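Local coordinates for 5-oxoprolinase subunit A (Thermus thermophilus, PDB 2DFA), which probably catalyses, as one subunit of a three-part complex, the cleavage of 5-oxoproline to L-glutamate coupled to ATP hydrolysis, at residues Arg122-Ala125 with Arg126-Leu130; Val108-Gly112 with Ala113-Lys117; Gly19-Arg22 with Glu23-Leu27. One frame throughout, in Å; residues are numbered along the deposited sequence.

Interaction 1 (Arg122-Ala125 with Arg126-Leu130); sequences RETA and RAIAL
The carbonyl oxygen of E123 is gripped twice: A127 N donates to E123 O at 3.0 Å, the usual i to i+4 helix bond, and a water donates to E123 O at 2.8 Å. The same water accepts from R126 NH1 at 2.8 Å, lying at the edge and in the plane of the guanidinium, and gives a weak bond to E123 OE1. OE1 of E123 stays 4.3 Å from NH1 of R126, well out of the guanidinium plane, so apart from the water the two ends are joined by charge attraction alone. R126 reaches the water by an extended chain whose CG lies anti to the backbone N (chi1 171°), and CD1 of L130 packs 3.4 Å above the centre of one guanidinium face. R126 N to R122 O, I128 N to T124 O and A129 N to A125 O repeat the same bond along the helix. On the buried flank, T124 CG2 meets I128 CD1 at 4.2 Å, one turn on, while CG1 of I128 leans over T124 O at 3.3 Å. T124 OG1 is engaged by D121, just before the helix, and R122 forms salt bridges with E151 and E152 of helix 148-155. The whole is the opening turns of an amphipathic alpha-helix: a water-linked i to i+3 Glu-Arg pair on the exposed side, small and branched residues against helices 80-100, 112-120 and 148-155.

Interaction 2 (Val108-Gly112 with Ala113-Lys117); sequences VKPHG and ALYLK
H111 O serves the first turn of helix 112-120, taking weak hydrogen bonds from two donors, L114 N at 3.1 Å and Y115 N at 3.3 Å. The stronger bond is L116 N to G112 O, 3.1 Å long with an N-H...O angle of 165° and the donor in the carbonyl plane. G112 makes the turn into the helix with a positive phi of 39°. P110 packs back against this turn: its CB lies in the plane of the Y115 ring at the edge, 3.9 Å from CD1, and 4.2 Å from L114 CG. With CG anti to the backbone N (chi1 -171°) the Y115 ring is laid beside the proline, CD1 3.5 Å from P110 O. Polar ends are satisfied farther off. H111 NE2 bonds to F71 O, and the imidazole stacks on H38 and meets H62 at a steep angle; K109 NZ holds E163 and N6. H111 may belong to a possible, unconfirmed metal site with D8 and H62. The chemistry thus divides at H111: its carbonyl oxygen is shared by two weak N-H donors of the helix start, while its ring is held by F71 O and its ring neighbours.

Interaction 3 (Gly19-Arg22 with Glu23-Leu27); sequences GHDR and EIFPL
D21 and F25 run side by side, one turn apart and pointing the same way, with the carboxylate and phenyl planes 33° apart. The ring comes in by its CE1, 3.6 Å from D21 CB, and its CD1 sits 3.0 Å from D21 O, an oxygen already bonded by F25 N at 2.9 Å and 171°. The carboxylate's polar partner lies outside: D21 OD2 accepts from G10 N, just after strand 2-9. On another flank E23 folds back over the turn. A bend at chi2 (64°) carries its carboxylate to lie between H20 and R22, nearly perpendicular to the imidazole (planes 85° apart), with OE1 3.0 Å from H20 CB. Its second oxygen, OE2, hangs over one face of the R22 guanidinium, 3.7 Å from NE. This is a long salt bridge held by charge alone, since no N-H points at the oxygen. H20, at the N-cap position, lends its carbonyl to I24 N at 2.9 Å and, weakly, to E23 N. P26 CD rests 3.2 Å from R22 O, where a proline has no N-H to offer. I24 faces A7 of strand 2-9 and A233 of helix 229-241, and F25 packs on L51 of helix 42-54. The arrangement is a short helical turn, 21-24, crossing over between the parallel strands 2-9 and 30-34 as the helix of a beta-alpha-beta unit.

Interactions 2 and 1 follow in series along the chain and touch, their centres 11 Å apart: helix 112-120 lies against the next helix, 122-135. I128 CD1 sits 3.9 Å from P110 CG, and T124 CG2 is 3.9 Å from L114 CD1, so the apolar face of interaction 1 packs on the residues flanking H111. Interaction 3 lies across the chain's centre, 21 Å centre to centre from interaction 2 and 31 Å from interaction 1, touching neither. H111 of interaction 2 is part of the possible, unconfirmed metal site with D8 and H62, and the D21 side chain of interaction 3 lies near that site without touching its residues.

Interaction 1 (Arg122-Ala125 with Arg126-Leu130)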
loop_
_atom_site.group_PDB
_atom_site.type_symbol
_atom_site.label_atom_id
_atom_site.label_comp_id
_atom_site.label_asym_id
_atom_site.label_seq_id
_atom_site.Cartn_x
_atom_site.Cartn_y
_atom_site.Cartn_z
ATOM N N ARG A 122 12.455 -0.889 25.553
ATOM C CA ARG A 122 12.244 -2.231 26.088
ATOM C C ARG A 122 10.984 -2.945 25.620
ATOM O O ARG A 122 11.024 -4.145 25.359
ATOM C CB ARG A 122 12.261 -2.208 27.621
ATOM C CG ARG A 122 13.650 -2.063 28.231
ATOM C CD ARG A 122 13.593 -2.184 29.751
ATOM N NE ARG A 122 14.894 -1.944 30.371
ATOM C CZ ARG A 122 15.901 -2.817 30.386
ATOM N NH1 ARG A 122 15.768 -4.008 29.816
ATOM N NH2 ARG A 122 17.044 -2.493 30.977
ATOM N N GLU A 123 9.864 -2.231 25.528
ATOM C CA GLU A 123 8.627 -2.867 25.083
ATOM C C GLU A 123 8.711 -3.337 23.635
ATOM O O GLU A 123 8.197 -4.401 23.290
ATOM C CB GLU A 123 7.435 -1.922 25.253
ATOM C CG GLU A 123 6.980 -1.790 26.700
ATOM C CD GLU A 123 6.572 -3.127 27.289
ATOM O OE1 GLU A 123 5.518 -3.661 26.876
ATOM O OE2 GLU A 123 7.313 -3.653 28.154
ATOM N N THR A 124 9.354 -2.542 22.788
ATOM C CA THR A 124 9.505 -2.912 21.388
ATOM C C THR A 124 10.448 -4.106 21.301
ATOM O O THR A 124 10.183 -5.068 20.590
ATOM C CB THR A 124 10.108 -1.760 20.566
ATOM O OG1 THR A 124 9.170 -0.681 20.500
ATOM C CG2 THR A 124 10.435 -2.232 19.152
ATOM N N ALA A 125 11.559 -4.027 22.025
ATOM C CA ALA A 125 12.543 -5.109 22.040
ATOM C C ALA A 125 11.894 -6.414 22.497
ATOM O O ALA A 125 12.110 -7.468 21.902
ATOM C CB ALA A 125 13.696 -4.751 22.970
ATOM N N ARG A 126 11.106 -6.339 23.561
ATOM C CA ARG A 126 10.423 -7.517 24.086
ATOM C C ARG A 126 9.441 -8.096 23.071
ATOM O O ARG A 126 9.366 -9.315 22.903
ATOM C CB ARG A 126 9.678 -7.166 25.380
ATOM C CG ARG A 126 8.761 -8.269 25.891
ATOM C CD ARG A 126 8.071 -7.871 27.199
ATOM N NE ARG A 126 7.038 -8.832 27.586
ATOM C CZ ARG A 126 5.796 -8.846 27.104
ATOM N NH1 ARG A 126 5.409 -7.944 26.208
ATOM N NH2 ARG A 126 4.936 -9.770 27.517
ATOM N N ALA A 127 8.686 -7.227 22.397
ATOM C CA ALA A 127 7.715 -7.675 21.398
ATOM C C ALA A 127 8.394 -8.441 20.265
ATOM O O ALA A 127 7.887 -9.459 19.807
ATOM C CB ALA A 127 6.937 -6.478 20.830
ATOM N N ILE A 128 9.540 -7.947 19.811
ATOM C CA ILE A 128 10.266 -8.614 18.739
ATOM C C ILE A 128 10.726 -9.984 19.224
ATOM O O ILE A 128 10.539 -11.002 18.547
ATOM C CB ILE A 128 11.504 -7.800 18.319
ATOM C CG1 ILE A 128 11.066 -6.472 17.699
ATOM C CG2 ILE A 128 12.351 -8.616 17.329
ATOM C CD1 ILE A 128 12.216 -5.544 17.362
ATOM N N ALA A 129 11.324 -9.998 20.410
ATOM C CA ALA A 129 11.823 -11.227 21.004
ATOM C C ALA A 129 10.724 -12.277 21.155
ATOM O O ALA A 129 10.926 -13.440 20.807
ATOM C CB ALA A 129 12.458 -10.920 22.360
ATOM N N LEU A 130 9.562 -11.878 21.667
ATOM C CA LEU A 130 8.465 -12.827 21.841
ATOM C C LEU A 130 7.908 -13.343 20.518
ATOM O O LEU A 130 7.524 -14.506 20.418
ATOM C CB LEU A 130 7.350 -12.208 22.690
ATOM C CG LEU A 130 7.777 -11.964 24.147
ATOM C CD1 LEU A 130 6.594 -11.443 24.959
ATOM C CD2 LEU A 130 8.313 -13.268 24.752
HETATM O O HOH W 1 6.461 -5.623 25.142
#

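Interaction 2 (Val108-Gly112 with Ala113-Lys117)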
loop_
_atom_site.group_PDB
_atom_site.type_symbol
_atom_site.label_atom_id
_atom_site.label_comp_id
_atom_site.label_asym_id
_atom_site.label_seq_id
_atom_site.Cartn_x
_atom_site.Cartn_y
_atom_site.Cartn_z
ATOM N N VAL A 108 17.033 -13.934 12.780
ATOM C CA VAL A 108 16.148 -12.786 12.640
ATOM C C VAL A 108 16.949 -11.565 13.057
ATOM O O VAL A 108 17.714 -11.604 14.027
ATOM C CB VAL A 108 14.888 -12.887 13.531
ATOM C CG1 VAL A 108 14.082 -11.582 13.428
ATOM C CG2 VAL A 108 14.022 -14.062 13.087
ATOM N N LYS A 109 16.787 -10.486 12.300
ATOM C CA LYS A 109 17.465 -9.233 12.574
ATOM C C LYS A 109 16.566 -8.093 12.096
ATOM O O LYS A 109 16.330 -7.943 10.897
ATOM C CB LYS A 109 18.791 -9.159 11.821
ATOM C CG LYS A 109 19.494 -7.813 11.935
ATOM C CD LYS A 109 20.685 -7.756 10.980
ATOM C CE LYS A 109 21.376 -6.406 11.002
ATOM N NZ LYS A 109 22.411 -6.333 9.926
ATOM N N PRO A 110 16.062 -7.279 13.027
ATOM C CA PRO A 110 15.185 -6.141 12.703
ATOM C C PRO A 110 15.861 -5.167 11.742
ATOM O O PRO A 110 17.086 -5.032 11.746
ATOM C CB PRO A 110 14.929 -5.497 14.062
ATOM C CG PRO A 110 15.074 -6.657 15.026
ATOM C CD PRO A 110 16.270 -7.390 14.482
ATOM N N HIS A 111 15.058 -4.475 10.939
ATOM C CA HIS A 111 15.579 -3.514 9.970
ATOM C C HIS A 111 15.335 -2.052 10.333
ATOM O O HIS A 111 14.329 -1.710 10.958
ATOM C CB HIS A 111 14.952 -3.757 8.591
ATOM C CG HIS A 111 15.093 -2.593 7.656
ATOM N ND1 HIS A 111 16.265 -2.316 6.984
ATOM C CD2 HIS A 111 14.231 -1.598 7.334
ATOM C CE1 HIS A 111 16.120 -1.200 6.289
ATOM N NE2 HIS A 111 14.895 -0.745 6.484
ATOM N N GLY A 112 16.269 -1.202 9.905
ATOM C CA GLY A 112 16.172 0.234 10.104
ATOM C C GLY A 112 15.635 0.794 11.407
ATOM O O GLY A 112 16.136 0.480 12.486
ATOM N N ALA A 113 14.611 1.639 11.300
ATOM C CA ALA A 113 14.023 2.286 12.469
ATOM C C ALA A 113 13.493 1.318 13.518
ATOM O O ALA A 113 13.486 1.645 14.706
ATOM C CB ALA A 113 12.925 3.253 12.036
ATOM N N LEU A 114 13.044 0.137 13.096
ATOM C CA LEU A 114 12.543 -0.849 14.057
ATOM C C LEU A 114 13.723 -1.307 14.912
ATOM O O LEU A 114 13.608 -1.453 16.129
ATOM C CB LEU A 114 11.927 -2.058 13.336
ATOM C CG LEU A 114 11.391 -3.206 14.215
ATOM C CD1 LEU A 114 10.383 -2.675 15.238
ATOM C CD2 LEU A 114 10.751 -4.267 13.329
ATOM N N TYR A 115 14.856 -1.531 14.255
ATOM C CA TYR A 115 16.080 -1.960 14.929
ATOM C C TYR A 115 16.450 -0.897 15.967
ATOM O O TYR A 115 16.672 -1.202 17.140
ATOM C CB TYR A 115 17.205 -2.109 13.895
ATOM C CG TYR A 115 18.476 -2.751 14.410
ATOM C CD1 TYR A 115 18.512 -4.104 14.751
ATOM C CD2 TYR A 115 19.653 -2.009 14.535
ATOM C CE1 TYR A 115 19.691 -4.706 15.201
ATOM C CE2 TYR A 115 20.837 -2.600 14.986
ATOM C CZ TYR A 115 20.848 -3.947 15.314
ATOM O OH TYR A 115 22.017 -4.537 15.747
ATOM N N LEU A 116 16.499 0.359 15.529
ATOM C CA LEU A 116 16.841 1.463 16.417
ATOM C C LEU A 116 15.839 1.624 17.563
ATOM O O LEU A 116 16.233 1.880 18.700
ATOM C CB LEU A 116 16.945 2.772 15.621
ATOM C CG LEU A 116 18.051 2.818 14.561
ATOM C CD1 LEU A 116 18.048 4.178 13.866
ATOM C CD2 LEU A 116 19.402 2.559 15.218
ATOM N N LYS A 117 14.548 1.477 17.272
ATOM C CA LYS A 117 13.531 1.610 18.314
ATOM C C LYS A 117 13.751 0.507 19.350
ATOM O O LYS A 117 13.617 0.733 20.556
ATOM C CB LYS A 117 12.124 1.494 17.713
ATOM C CG LYS A 117 10.992 1.823 18.687
ATOM C CD LYS A 117 9.637 1.653 18.010
ATOM C CE LYS A 117 8.476 2.022 18.933
ATOM N NZ LYS A 117 8.520 3.445 19.362
#

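Interaction 3 (Gly19-Arg22 with Glu23-Leu27)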
loop_
_atom_site.group_PDB
_atom_site.type_symbol
_atom_site.label_atom_id
_atom_site.label_comp_id
_atom_site.label_asym_id
_atom_site.label_seq_id
_atom_site.Cartn_x
_atom_site.Cartn_y
_atom_site.Cartn_z
ATOM N N GLY A 19 19.762 -2.339 -4.276
ATOM C CA GLY A 19 20.953 -3.010 -3.782
ATOM C C GLY A 19 21.807 -3.686 -4.840
ATOM O O GLY A 19 21.650 -3.440 -6.033
ATOM N N HIS A 20 22.720 -4.540 -4.390
ATOM C CA HIS A 20 23.612 -5.274 -5.286
ATOM C C HIS A 20 23.721 -6.717 -4.809
ATOM O O HIS A 20 24.826 -7.235 -4.618
ATOM C CB HIS A 20 25.010 -4.648 -5.289
ATOM C CG HIS A 20 25.021 -3.183 -5.594
ATOM N ND1 HIS A 20 24.800 -2.221 -4.633
ATOM C CD2 HIS A 20 25.212 -2.518 -6.758
ATOM C CE1 HIS A 20 24.857 -1.023 -5.192
ATOM N NE2 HIS A 20 25.105 -1.176 -6.479
ATOM N N ASP A 21 22.574 -7.363 -4.614
ATOM C CA ASP A 21 22.543 -8.743 -4.140
ATOM C C ASP A 21 23.488 -9.665 -4.920
ATOM O O ASP A 21 24.201 -10.475 -4.329
ATOM C CB ASP A 21 21.113 -9.297 -4.216
ATOM C CG ASP A 21 20.143 -8.578 -3.277
ATOM O OD1 ASP A 21 20.546 -7.613 -2.590
ATOM O OD2 ASP A 21 18.964 -8.987 -3.229
ATOM N N ARG A 22 23.487 -9.544 -6.241
ATOM C CA ARG A 22 24.335 -10.383 -7.085
ATOM C C ARG A 22 25.820 -10.256 -6.743
ATOM O O ARG A 22 26.560 -11.238 -6.778
ATOM C CB ARG A 22 24.123 -10.024 -8.556
ATOM C CG ARG A 22 22.708 -10.249 -9.055
ATOM C CD ARG A 22 22.374 -9.253 -10.151
ATOM N NE ARG A 22 22.500 -7.880 -9.665
ATOM C CZ ARG A 22 22.317 -6.797 -10.416
ATOM N NH1 ARG A 22 21.997 -6.920 -11.698
ATOM N NH2 ARG A 22 22.453 -5.591 -9.882
ATOM N N GLU A 23 26.252 -9.045 -6.409
ATOM C CA GLU A 23 27.649 -8.800 -6.076
ATOM C C GLU A 23 27.982 -9.115 -4.622
ATOM O O GLU A 23 29.102 -9.533 -4.308
ATOM C CB GLU A 23 28.007 -7.342 -6.368
ATOM C CG GLU A 23 27.867 -6.930 -7.831
ATOM C CD GLU A 23 26.435 -7.011 -8.337
ATOM O OE1 GLU A 23 25.540 -6.408 -7.704
ATOM O OE2 GLU A 23 26.207 -7.675 -9.374
ATOM N N ILE A 24 27.007 -8.928 -3.738
ATOM C CA ILE A 24 27.209 -9.159 -2.312
ATOM C C ILE A 24 27.113 -10.612 -1.840
ATOM O O ILE A 24 27.903 -11.041 -1.004
ATOM C CB ILE A 24 26.216 -8.308 -1.476
ATOM C CG1 ILE A 24 26.547 -6.822 -1.619
ATOM C CG2 ILE A 24 26.270 -8.722 -0.010
ATOM C CD1 ILE A 24 27.830 -6.403 -0.924
ATOM N N PHE A 25 26.154 -11.367 -2.364
ATOM C CA PHE A 25 25.973 -12.757 -1.943
ATOM C C PHE A 25 27.208 -13.650 -2.001
ATOM O O PHE A 25 27.417 -14.481 -1.118
ATOM C CB PHE A 25 24.840 -13.405 -2.738
ATOM C CG PHE A 25 23.472 -13.104 -2.193
ATOM C CD1 PHE A 25 23.095 -11.795 -1.912
ATOM C CD2 PHE A 25 22.554 -14.125 -1.977
ATOM C CE1 PHE A 25 21.820 -11.510 -1.421
ATOM C CE2 PHE A 25 21.276 -13.847 -1.487
ATOM C CZ PHE A 25 20.910 -12.540 -1.210
ATOM N N PRO A 26 28.042 -13.504 -3.040
ATOM C CA PRO A 26 29.229 -14.362 -3.095
ATOM C C PRO A 26 30.300 -13.986 -2.065
ATOM O O PRO A 26 31.305 -14.685 -1.921
ATOM C CB PRO A 26 29.710 -14.183 -4.534
ATOM C CG PRO A 26 29.337 -12.761 -4.829
ATOM C CD PRO A 26 27.941 -12.659 -4.244
ATOM N N LEU A 27 30.072 -12.894 -1.341
ATOM C CA LEU A 27 31.029 -12.422 -0.345
ATOM C C LEU A 27 30.621 -12.652 1.112
ATOM O O LEU A 27 31.479 -12.729 1.995
ATOM C CB LEU A 27 31.278 -10.926 -0.547
ATOM C CG LEU A 27 31.645 -10.456 -1.956
ATOM C CD1 LEU A 27 31.669 -8.937 -1.991
ATOM C CD2 LEU A 27 32.995 -11.033 -2.361
#